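Local coordinates for protein mannan endo-1,4-beta-mannosidase (Cryptopygus antarcticus, PDB 4OOU) that hydrolyses internal beta-1,4-mannosidic linkages in mannans such as locust bean gum and konjac, releasing short manno-oligosaccharides, at residues V37-V42 against G77-V82; K235-V240 against I273-Q278. All blocks are in the same frame, centred on the assembly; numbering follows the deposited sequence.

Both contacts are buried and join neighbouring strands of the same TIM barrel, their centres about 15 Å apart. Contact 1 links strand 35-43 to strand 79-86, and regular parallel pairing takes over from an asparagine at its start. Contact 2 sets strand 238-241 beside the run leading into strand 277-281, where side-chain hydroxyl and amide groups do much of the bonding and a phenylalanine ring fills in. In each, an asparagine side chain bonds to the backbone of the facing strand near its start. The two meet near the active site, where Arg-81 NE lies 3.5 Å from Gln-278 OE1 in packing contact.

Contact 1 (V37-V42 against G77-V82); sequences VFLSGV and GNTARV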
ATOM      1  N   VAL A  37     -15.431  -4.165  -6.910  1.00 36.75           N
ATOM      2  CA  VAL A  37     -14.836  -5.148  -5.989  1.00 35.87           C
ATOM      3  C   VAL A  37     -14.269  -4.494  -4.761  1.00 34.23           C
ATOM      4  O   VAL A  37     -13.794  -3.367  -4.806  1.00 34.86           O
ATOM      5  CB  VAL A  37     -13.795  -6.138  -6.619  1.00 35.36           C
ATOM      6  CG1 VAL A  37     -13.395  -5.779  -8.045  1.00 36.86           C
ATOM      7  CG2 VAL A  37     -12.578  -6.335  -5.722  1.00 32.49           C
ATOM      8  N   PHE A  38     -14.366  -5.237  -3.666  1.00 34.60           N
ATOM      9  CA  PHE A  38     -13.872  -4.854  -2.352  1.00 33.61           C
ATOM     10  C   PHE A  38     -12.624  -5.681  -2.082  1.00 33.40           C
ATOM     11  O   PHE A  38     -12.629  -6.892  -2.373  1.00 32.53           O
ATOM     12  CB  PHE A  38     -14.971  -5.171  -1.339  1.00 32.97           C
ATOM     13  CG  PHE A  38     -14.618  -4.867   0.072  1.00 32.35           C
ATOM     14  CD1 PHE A  38     -14.862  -3.623   0.599  1.00 34.45           C
ATOM     15  CD2 PHE A  38     -14.095  -5.840   0.888  1.00 32.56           C
ATOM     16  CE1 PHE A  38     -14.552  -3.337   1.916  1.00 35.75           C
ATOM     17  CE2 PHE A  38     -13.798  -5.569   2.206  1.00 34.87           C
ATOM     18  CZ  PHE A  38     -14.027  -4.310   2.727  1.00 34.48           C
ATOM     19  N   LEU A  39     -11.558  -5.059  -1.552  1.00 32.62           N
ATOM     20  CA  LEU A  39     -10.319  -5.802  -1.309  1.00 33.31           C
ATOM     21  C   LEU A  39     -10.259  -6.365   0.131  1.00 37.59           C
ATOM     22  O   LEU A  39      -9.985  -5.657   1.119  1.00 36.71           O
ATOM     23  CB  LEU A  39      -9.085  -4.986  -1.675  1.00 32.84           C
ATOM     24  CG  LEU A  39      -8.978  -4.630  -3.170  1.00 35.20           C
ATOM     25  CD1 LEU A  39      -7.719  -3.841  -3.523  1.00 32.71           C
ATOM     26  CD2 LEU A  39      -9.075  -5.883  -4.043  1.00 36.57           C
ATOM     27  N   SER A  40     -10.541  -7.660   0.241  1.00 38.13           N
ATOM     28  CA  SER A  40     -10.594  -8.292   1.548  1.00 37.42           C
ATOM     29  C   SER A  40      -9.403  -9.216   1.731  1.00 36.90           C
ATOM     30  O   SER A  40      -9.141 -10.072   0.884  1.00 38.31           O
ATOM     31  CB  SER A  40     -11.881  -9.068   1.697  1.00 35.48           C
ATOM     32  OG  SER A  40     -12.000  -9.467   3.040  1.00 38.74           O
ATOM     33  N   GLY A  41      -8.699  -9.068   2.847  1.00 33.91           N
ATOM     34  CA  GLY A  41      -7.454  -9.757   3.010  1.00 32.56           C
ATOM     35  C   GLY A  41      -6.536  -9.203   4.060  1.00 33.96           C
ATOM     36  O   GLY A  41      -6.978  -8.586   5.026  1.00 40.07           O
ATOM     37  N   VAL A  42      -5.246  -9.436   3.869  1.00 35.18           N
ATOM     38  CA  VAL A  42      -4.245  -9.179   4.898  1.00 36.44           C
ATOM     39  C   VAL A  42      -2.977  -8.527   4.369  1.00 37.78           C
ATOM     40  O   VAL A  42      -2.667  -8.570   3.156  1.00 34.26           O
ATOM     41  CB  VAL A  42      -3.807 -10.493   5.564  1.00 34.85           C
ATOM     42  CG1 VAL A  42      -5.016 -11.355   5.853  1.00 38.24           C
ATOM     43  CG2 VAL A  42      -2.859 -11.277   4.681  1.00 33.01           C
ATOM     44  N   GLY A  77     -10.652 -14.590   1.219  1.00 39.65           N
ATOM     45  CA  GLY A  77      -9.996 -13.275   1.026  1.00 41.90           C
ATOM     46  C   GLY A  77      -9.488 -13.147  -0.412  1.00 39.60           C
ATOM     47  O   GLY A  77      -9.491 -14.123  -1.173  1.00 31.60           O
ATOM     48  N   ASN A  78      -9.058 -11.956  -0.801  1.00 39.62           N
ATOM     49  CA  ASN A  78      -8.691 -11.742  -2.211  1.00 40.73           C
ATOM     50  C   ASN A  78      -7.517 -10.820  -2.456  1.00 39.80           C
ATOM     51  O   ASN A  78      -7.312 -10.401  -3.573  1.00 42.72           O
ATOM     52  CB  ASN A  78      -9.905 -11.222  -2.979  1.00 41.01           C
ATOM     53  CG  ASN A  78     -10.237  -9.789  -2.651  1.00 42.70           C
ATOM     54  OD1 ASN A  78      -9.589  -9.158  -1.820  1.00 46.01           O
ATOM     55  ND2 ASN A  78     -11.258  -9.263  -3.302  1.00 42.78           N
ATOM     56  N   THR A  79      -6.754 -10.499  -1.419  1.00 40.40           N
ATOM     57  CA  THR A  79      -5.694  -9.526  -1.529  1.00 38.60           C
ATOM     58  C   THR A  79      -4.645  -9.759  -0.455  1.00 33.94           C
ATOM     59  O   THR A  79      -4.971 -10.067   0.676  1.00 30.93           O
ATOM     60  CB  THR A  79      -6.272  -8.094  -1.401  1.00 41.19           C
ATOM     61  OG1 THR A  79      -7.058  -7.794  -2.553  1.00 46.27           O
ATOM     62  CG2 THR A  79      -5.171  -7.036  -1.282  1.00 41.80           C
ATOM     63  N   ALA A  80      -3.387  -9.579  -0.834  1.00 34.11           N
ATOM     64  CA  ALA A  80      -2.276  -9.536   0.104  1.00 33.73           C
ATOM     65  C   ALA A  80      -1.390  -8.323  -0.185  1.00 34.93           C
ATOM     66  O   ALA A  80      -1.002  -8.090  -1.328  1.00 36.12           O
ATOM     67  CB  ALA A  80      -1.460 -10.812   0.008  1.00 34.08           C
ATOM     68  N   ARG A  81      -1.091  -7.543   0.852  1.00 35.98           N
ATOM     69  CA  ARG A  81      -0.150  -6.422   0.756  1.00 34.52           C
ATOM     70  C   ARG A  81       1.209  -6.936   1.275  1.00 37.65           C
ATOM     71  O   ARG A  81       1.312  -7.527   2.380  1.00 30.65           O
ATOM     72  CB  ARG A  81      -0.653  -5.264   1.592  1.00 33.62           C
ATOM     73  CG  ARG A  81       0.087  -3.940   1.502  1.00 33.27           C
ATOM     74  CD  ARG A  81      -0.567  -2.962   2.457  1.00 29.72           C
ATOM     75  NE  ARG A  81       0.061  -1.657   2.485  1.00 30.24           N
ATOM     76  CZ  ARG A  81       0.675  -1.106   3.529  1.00 29.36           C
ATOM     77  NH1 ARG A  81       0.796  -1.755   4.695  1.00 28.81           N
ATOM     78  NH2 ARG A  81       1.157   0.125   3.414  1.00 25.56           N
ATOM     79  N   VAL A  82       2.245  -6.736   0.458  1.00 37.79           N
ATOM     80  CA  VAL A  82       3.532  -7.325   0.747  1.00 37.91           C
ATOM     81  C   VAL A  82       4.646  -6.385   0.338  1.00 35.99           C
ATOM     82  O   VAL A  82       4.578  -5.760  -0.701  1.00 33.76           O
ATOM     83  CB  VAL A  82       3.666  -8.696   0.060  1.00 42.15           C
ATOM     84  CG1 VAL A  82       3.302  -8.604  -1.399  1.00 40.64           C
ATOM     85  CG2 VAL A  82       5.075  -9.273   0.243  1.00 45.81           C
TER
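Asn-78 lays its side-chain amide along the backbone of residues 38 to 40 and takes the place of a strand partner. Its ND2 gives a hydrogen bond to Phe-38 O at 2.9 Å, tilted 16° from the amide plane, and also bonds to Val-377 O, while its OD1 accepts Ser-40 N at 2.7 Å. Thr-79 OG1 donates to the same OD1 from the opposite face of the amide, so the oxygen is gripped from both sides and the group is kept from rotating. With CG lodged between its own backbone N and carbonyl carbon (chi1 73°), the amide folds back beside the chain.

The hydroxyl of Thr-79 also lies against Leu-39, whose CD2 comes within 3.2 Å of OG1 as the two side chains cross obliquely. A CB on Gly-41 would strike Thr-79 O, and its backbone angles also call for glycine. Beyond it regular parallel pairing holds: Val-42 N binds Thr-79 O, and Arg-81 N binds Val-42 O at 3.0 Å.

Arg-81 runs extended from the strand to salt bridges with Glu-177 and Glu-312, and to substrate-binding Asn-180. The chemistry thus implies a buried pair of parallel strands, from the beta-alpha-beta unit strand 35-43, helix 58-74, strand 79-86, whose polar groups are bonded at the entrance and whose far end carries a cation to Glu-312, the probable nucleophile, and to Glu-177.

Contact 2 (K235-V240 against I273-Q278); sequences KALVTV and IINFYQ
Thr-239 OG1 is held between two groups of the run 273-278: it donates to Phe-276 O at 2.8 Å and receives a weak bond from Gln-278 NE2. The carbonyl is met from above its plane, 36° out of it. Because OG1 stands opposite the backbone N (chi1 -165°), the hydroxyl reaches across to the run 273-278. Threonine suits the place because its carbon side works as well: CB sits over one face of the Phe-276 ring, 3.6 Å from the centroid and offset toward the rim, in a CH-pi contact, with CG2 next to CZ. Leu-237 CB approaches the same ring at its edge. A leucine in place of Phe-276 would probably deprive Thr-239 of the flat face it rests on and open a gap beside Leu-237.

Earlier in the run, Asn-275 bonds to both polar backbone atoms of Val-238. Its OD1 takes Val-238 N at 2.8 Å, in the carbonyl plane and on a lone pair, and its N donates to Val-238 O at 2.7 Å; OD1 thus accepts where a strand carbonyl might, and no regular ladder forms between the two strands here. On the side toward helix 215-232, Ile-274 CG2 packs against Val-240 CG2 at 3.7 Å, two branched side chains crossing at about a right angle, with Val-240 also touching Ile-222 of that helix.

Gln-278 leads toward the active site, OE1 bonded to His-280 and NE2 also to Glu-177, close to the probable nucleophile Glu-312. Both strands belong to the parallel-stranded (beta/alpha)8 barrel of glycoside hydrolase family 5, whose active site lies at the C-terminal ends of the strands.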
ATOM      1  N   LYS A 235      -2.124   1.655 -17.241  1.00 41.34           N
ATOM      2  CA  LYS A 235      -3.242   1.238 -16.355  1.00 42.32           C
ATOM      3  C   LYS A 235      -2.873   0.842 -14.911  1.00 41.33           C
ATOM      4  O   LYS A 235      -3.761   0.489 -14.124  1.00 41.74           O
ATOM      5  CB  LYS A 235      -4.070   0.092 -16.972  1.00 41.65           C
ATOM      6  CG  LYS A 235      -3.309  -1.160 -17.365  1.00 39.25           C
ATOM      7  CD  LYS A 235      -2.594  -1.892 -16.256  1.00 39.83           C
ATOM      8  CE  LYS A 235      -2.053  -3.217 -16.788  1.00 38.83           C
ATOM      9  NZ  LYS A 235      -0.977  -3.806 -15.970  1.00 36.25           N
ATOM     10  N   ALA A 236      -1.587   0.887 -14.567  1.00 41.14           N
ATOM     11  CA  ALA A 236      -1.146   0.561 -13.211  1.00 40.48           C
ATOM     12  C   ALA A 236      -1.758   1.485 -12.118  1.00 38.47           C
ATOM     13  O   ALA A 236      -1.996   2.701 -12.304  1.00 35.92           O
ATOM     14  CB  ALA A 236       0.381   0.553 -13.120  1.00 41.20           C
ATOM     15  N   LEU A 237      -2.020   0.859 -10.984  1.00 36.13           N
ATOM     16  CA  LEU A 237      -2.684   1.499  -9.879  1.00 36.25           C
ATOM     17  C   LEU A 237      -1.634   1.852  -8.840  1.00 34.55           C
ATOM     18  O   LEU A 237      -0.812   1.020  -8.450  1.00 39.74           O
ATOM     19  CB  LEU A 237      -3.744   0.559  -9.295  1.00 35.55           C
ATOM     20  CG  LEU A 237      -4.998   0.275 -10.130  1.00 33.68           C
ATOM     21  CD1 LEU A 237      -5.965  -0.473  -9.227  1.00 31.74           C
ATOM     22  CD2 LEU A 237      -5.657   1.539 -10.695  1.00 32.39           C
ATOM     23  N   VAL A 238      -1.648   3.085  -8.377  1.00 33.68           N
ATOM     24  CA  VAL A 238      -0.655   3.487  -7.406  1.00 32.37           C
ATOM     25  C   VAL A 238      -1.351   4.008  -6.191  1.00 34.86           C
ATOM     26  O   VAL A 238      -2.412   4.651  -6.322  1.00 35.93           O
ATOM     27  CB  VAL A 238       0.292   4.524  -7.950  1.00 30.34           C
ATOM     28  CG1 VAL A 238       1.368   4.810  -6.920  1.00 31.18           C
ATOM     29  CG2 VAL A 238       0.943   4.003  -9.236  1.00 30.20           C
ATOM     30  N   THR A 239      -0.764   3.707  -5.019  1.00 32.63           N
ATOM     31  CA  THR A 239      -1.247   4.215  -3.755  1.00 30.44           C
ATOM     32  C   THR A 239      -0.086   4.617  -2.860  1.00 31.01           C
ATOM     33  O   THR A 239       1.089   4.481  -3.193  1.00 28.39           O
ATOM     34  CB  THR A 239      -2.127   3.158  -3.032  1.00 32.12           C
ATOM     35  OG1 THR A 239      -2.888   3.736  -1.957  1.00 30.00           O
ATOM     36  CG2 THR A 239      -1.289   2.066  -2.464  1.00 32.48           C
ATOM     37  N   VAL A 240      -0.483   5.158  -1.724  1.00 31.34           N
ATOM     38  CA  VAL A 240       0.357   5.506  -0.636  1.00 33.30           C
ATOM     39  C   VAL A 240      -0.519   5.215   0.603  1.00 34.53           C
ATOM     40  O   VAL A 240      -1.709   5.553   0.611  1.00 35.95           O
ATOM     41  CB  VAL A 240       0.715   6.995  -0.690  1.00 32.72           C
ATOM     42  CG1 VAL A 240       1.381   7.451   0.602  1.00 31.78           C
ATOM     43  CG2 VAL A 240       1.613   7.268  -1.882  1.00 32.75           C
ATOM     44  N   ILE A 273       0.272  10.491 -10.005  1.00 38.73           N
ATOM     45  CA  ILE A 273      -0.837  10.527  -9.051  1.00 37.12           C
ATOM     46  C   ILE A 273      -1.028   9.202  -8.327  1.00 36.16           C
ATOM     47  O   ILE A 273      -0.432   8.197  -8.694  1.00 34.88           O
ATOM     48  CB  ILE A 273      -2.161  10.992  -9.676  1.00 36.74           C
ATOM     49  CG1 ILE A 273      -2.642  10.072 -10.818  1.00 36.43           C
ATOM     50  CG2 ILE A 273      -2.023  12.429 -10.134  1.00 38.20           C
ATOM     51  CD1 ILE A 273      -4.098  10.284 -11.244  1.00 33.78           C
ATOM     52  N   ILE A 274      -1.782   9.227  -7.239  1.00 36.67           N
ATOM     53  CA  ILE A 274      -2.260   7.977  -6.691  1.00 37.45           C
ATOM     54  C   ILE A 274      -3.636   7.752  -7.260  1.00 37.99           C
ATOM     55  O   ILE A 274      -4.340   8.688  -7.553  1.00 42.03           O
ATOM     56  CB  ILE A 274      -2.245   7.887  -5.160  1.00 34.14           C
ATOM     57  CG1 ILE A 274      -2.989   9.016  -4.482  1.00 35.21           C
ATOM     58  CG2 ILE A 274      -0.827   7.876  -4.660  1.00 35.26           C
ATOM     59  CD1 ILE A 274      -2.904   8.909  -2.962  1.00 36.20           C
ATOM     60  N   ASN A 275      -3.987   6.495  -7.449  1.00 39.03           N
ATOM     61  CA  ASN A 275      -5.261   6.126  -8.024  1.00 36.20           C
ATOM     62  C   ASN A 275      -6.292   5.769  -6.979  1.00 36.28           C
ATOM     63  O   ASN A 275      -7.487   5.776  -7.294  1.00 38.77           O
ATOM     64  CB  ASN A 275      -5.024   4.980  -8.971  1.00 36.60           C
ATOM     65  CG  ASN A 275      -4.034   5.360 -10.027  1.00 40.01           C
ATOM     66  OD1 ASN A 275      -2.904   4.854 -10.086  1.00 38.37           O
ATOM     67  ND2 ASN A 275      -4.426   6.336 -10.837  1.00 44.34           N
ATOM     68  N   PHE A 276      -5.821   5.463  -5.763  1.00 33.79           N
ATOM     69  CA  PHE A 276      -6.647   5.171  -4.609  1.00 33.97           C
ATOM     70  C   PHE A 276      -5.963   5.585  -3.302  1.00 37.46           C
ATOM     71  O   PHE A 276      -4.756   5.421  -3.125  1.00 41.81           O
ATOM     72  CB  PHE A 276      -7.138   3.705  -4.590  1.00 35.72           C
ATOM     73  CG  PHE A 276      -6.097   2.642  -4.262  1.00 36.35           C
ATOM     74  CD1 PHE A 276      -5.742   2.354  -2.953  1.00 39.00           C
ATOM     75  CD2 PHE A 276      -5.567   1.841  -5.258  1.00 38.04           C
ATOM     76  CE1 PHE A 276      -4.821   1.352  -2.654  1.00 35.49           C
ATOM     77  CE2 PHE A 276      -4.654   0.837  -4.965  1.00 37.64           C
ATOM     78  CZ  PHE A 276      -4.283   0.595  -3.655  1.00 36.15           C
ATOM     79  N   TYR A 277      -6.748   6.175  -2.404  1.00 37.28           N
ATOM     80  CA  TYR A 277      -6.283   6.557  -1.086  1.00 34.80           C
ATOM     81  C   TYR A 277      -6.239   5.332  -0.182  1.00 34.45           C
ATOM     82  O   TYR A 277      -6.768   4.251  -0.502  1.00 31.84           O
ATOM     83  CB  TYR A 277      -7.235   7.578  -0.503  1.00 35.97           C
ATOM     84  CG  TYR A 277      -7.361   8.862  -1.315  1.00 36.17           C
ATOM     85  CD1 TYR A 277      -6.352   9.824  -1.325  1.00 36.25           C
ATOM     86  CD2 TYR A 277      -8.522   9.145  -2.013  1.00 36.75           C
ATOM     87  CE1 TYR A 277      -6.488  11.000  -2.054  1.00 36.12           C
ATOM     88  CE2 TYR A 277      -8.667  10.327  -2.724  1.00 35.60           C
ATOM     89  CZ  TYR A 277      -7.649  11.241  -2.753  1.00 35.72           C
ATOM     90  OH  TYR A 277      -7.844  12.398  -3.481  1.00 39.22           O
ATOM     91  N   GLN A 278      -5.606   5.503   0.963  1.00 33.33           N
ATOM     92  CA  GLN A 278      -5.381   4.396   1.864  1.00 31.66           C
ATOM     93  C   GLN A 278      -5.037   4.930   3.224  1.00 32.55           C
ATOM     94  O   GLN A 278      -4.015   5.604   3.404  1.00 29.50           O
ATOM     95  CB  GLN A 278      -4.238   3.530   1.366  1.00 32.23           C
ATOM     96  CG  GLN A 278      -4.111   2.143   2.010  1.00 33.26           C
ATOM     97  CD  GLN A 278      -2.732   1.526   1.840  1.00 31.47           C
ATOM     98  OE1 GLN A 278      -2.167   0.975   2.807  1.00 29.30           O
ATOM     99  NE2 GLN A 278      -2.167   1.630   0.627  1.00 27.45           N
TER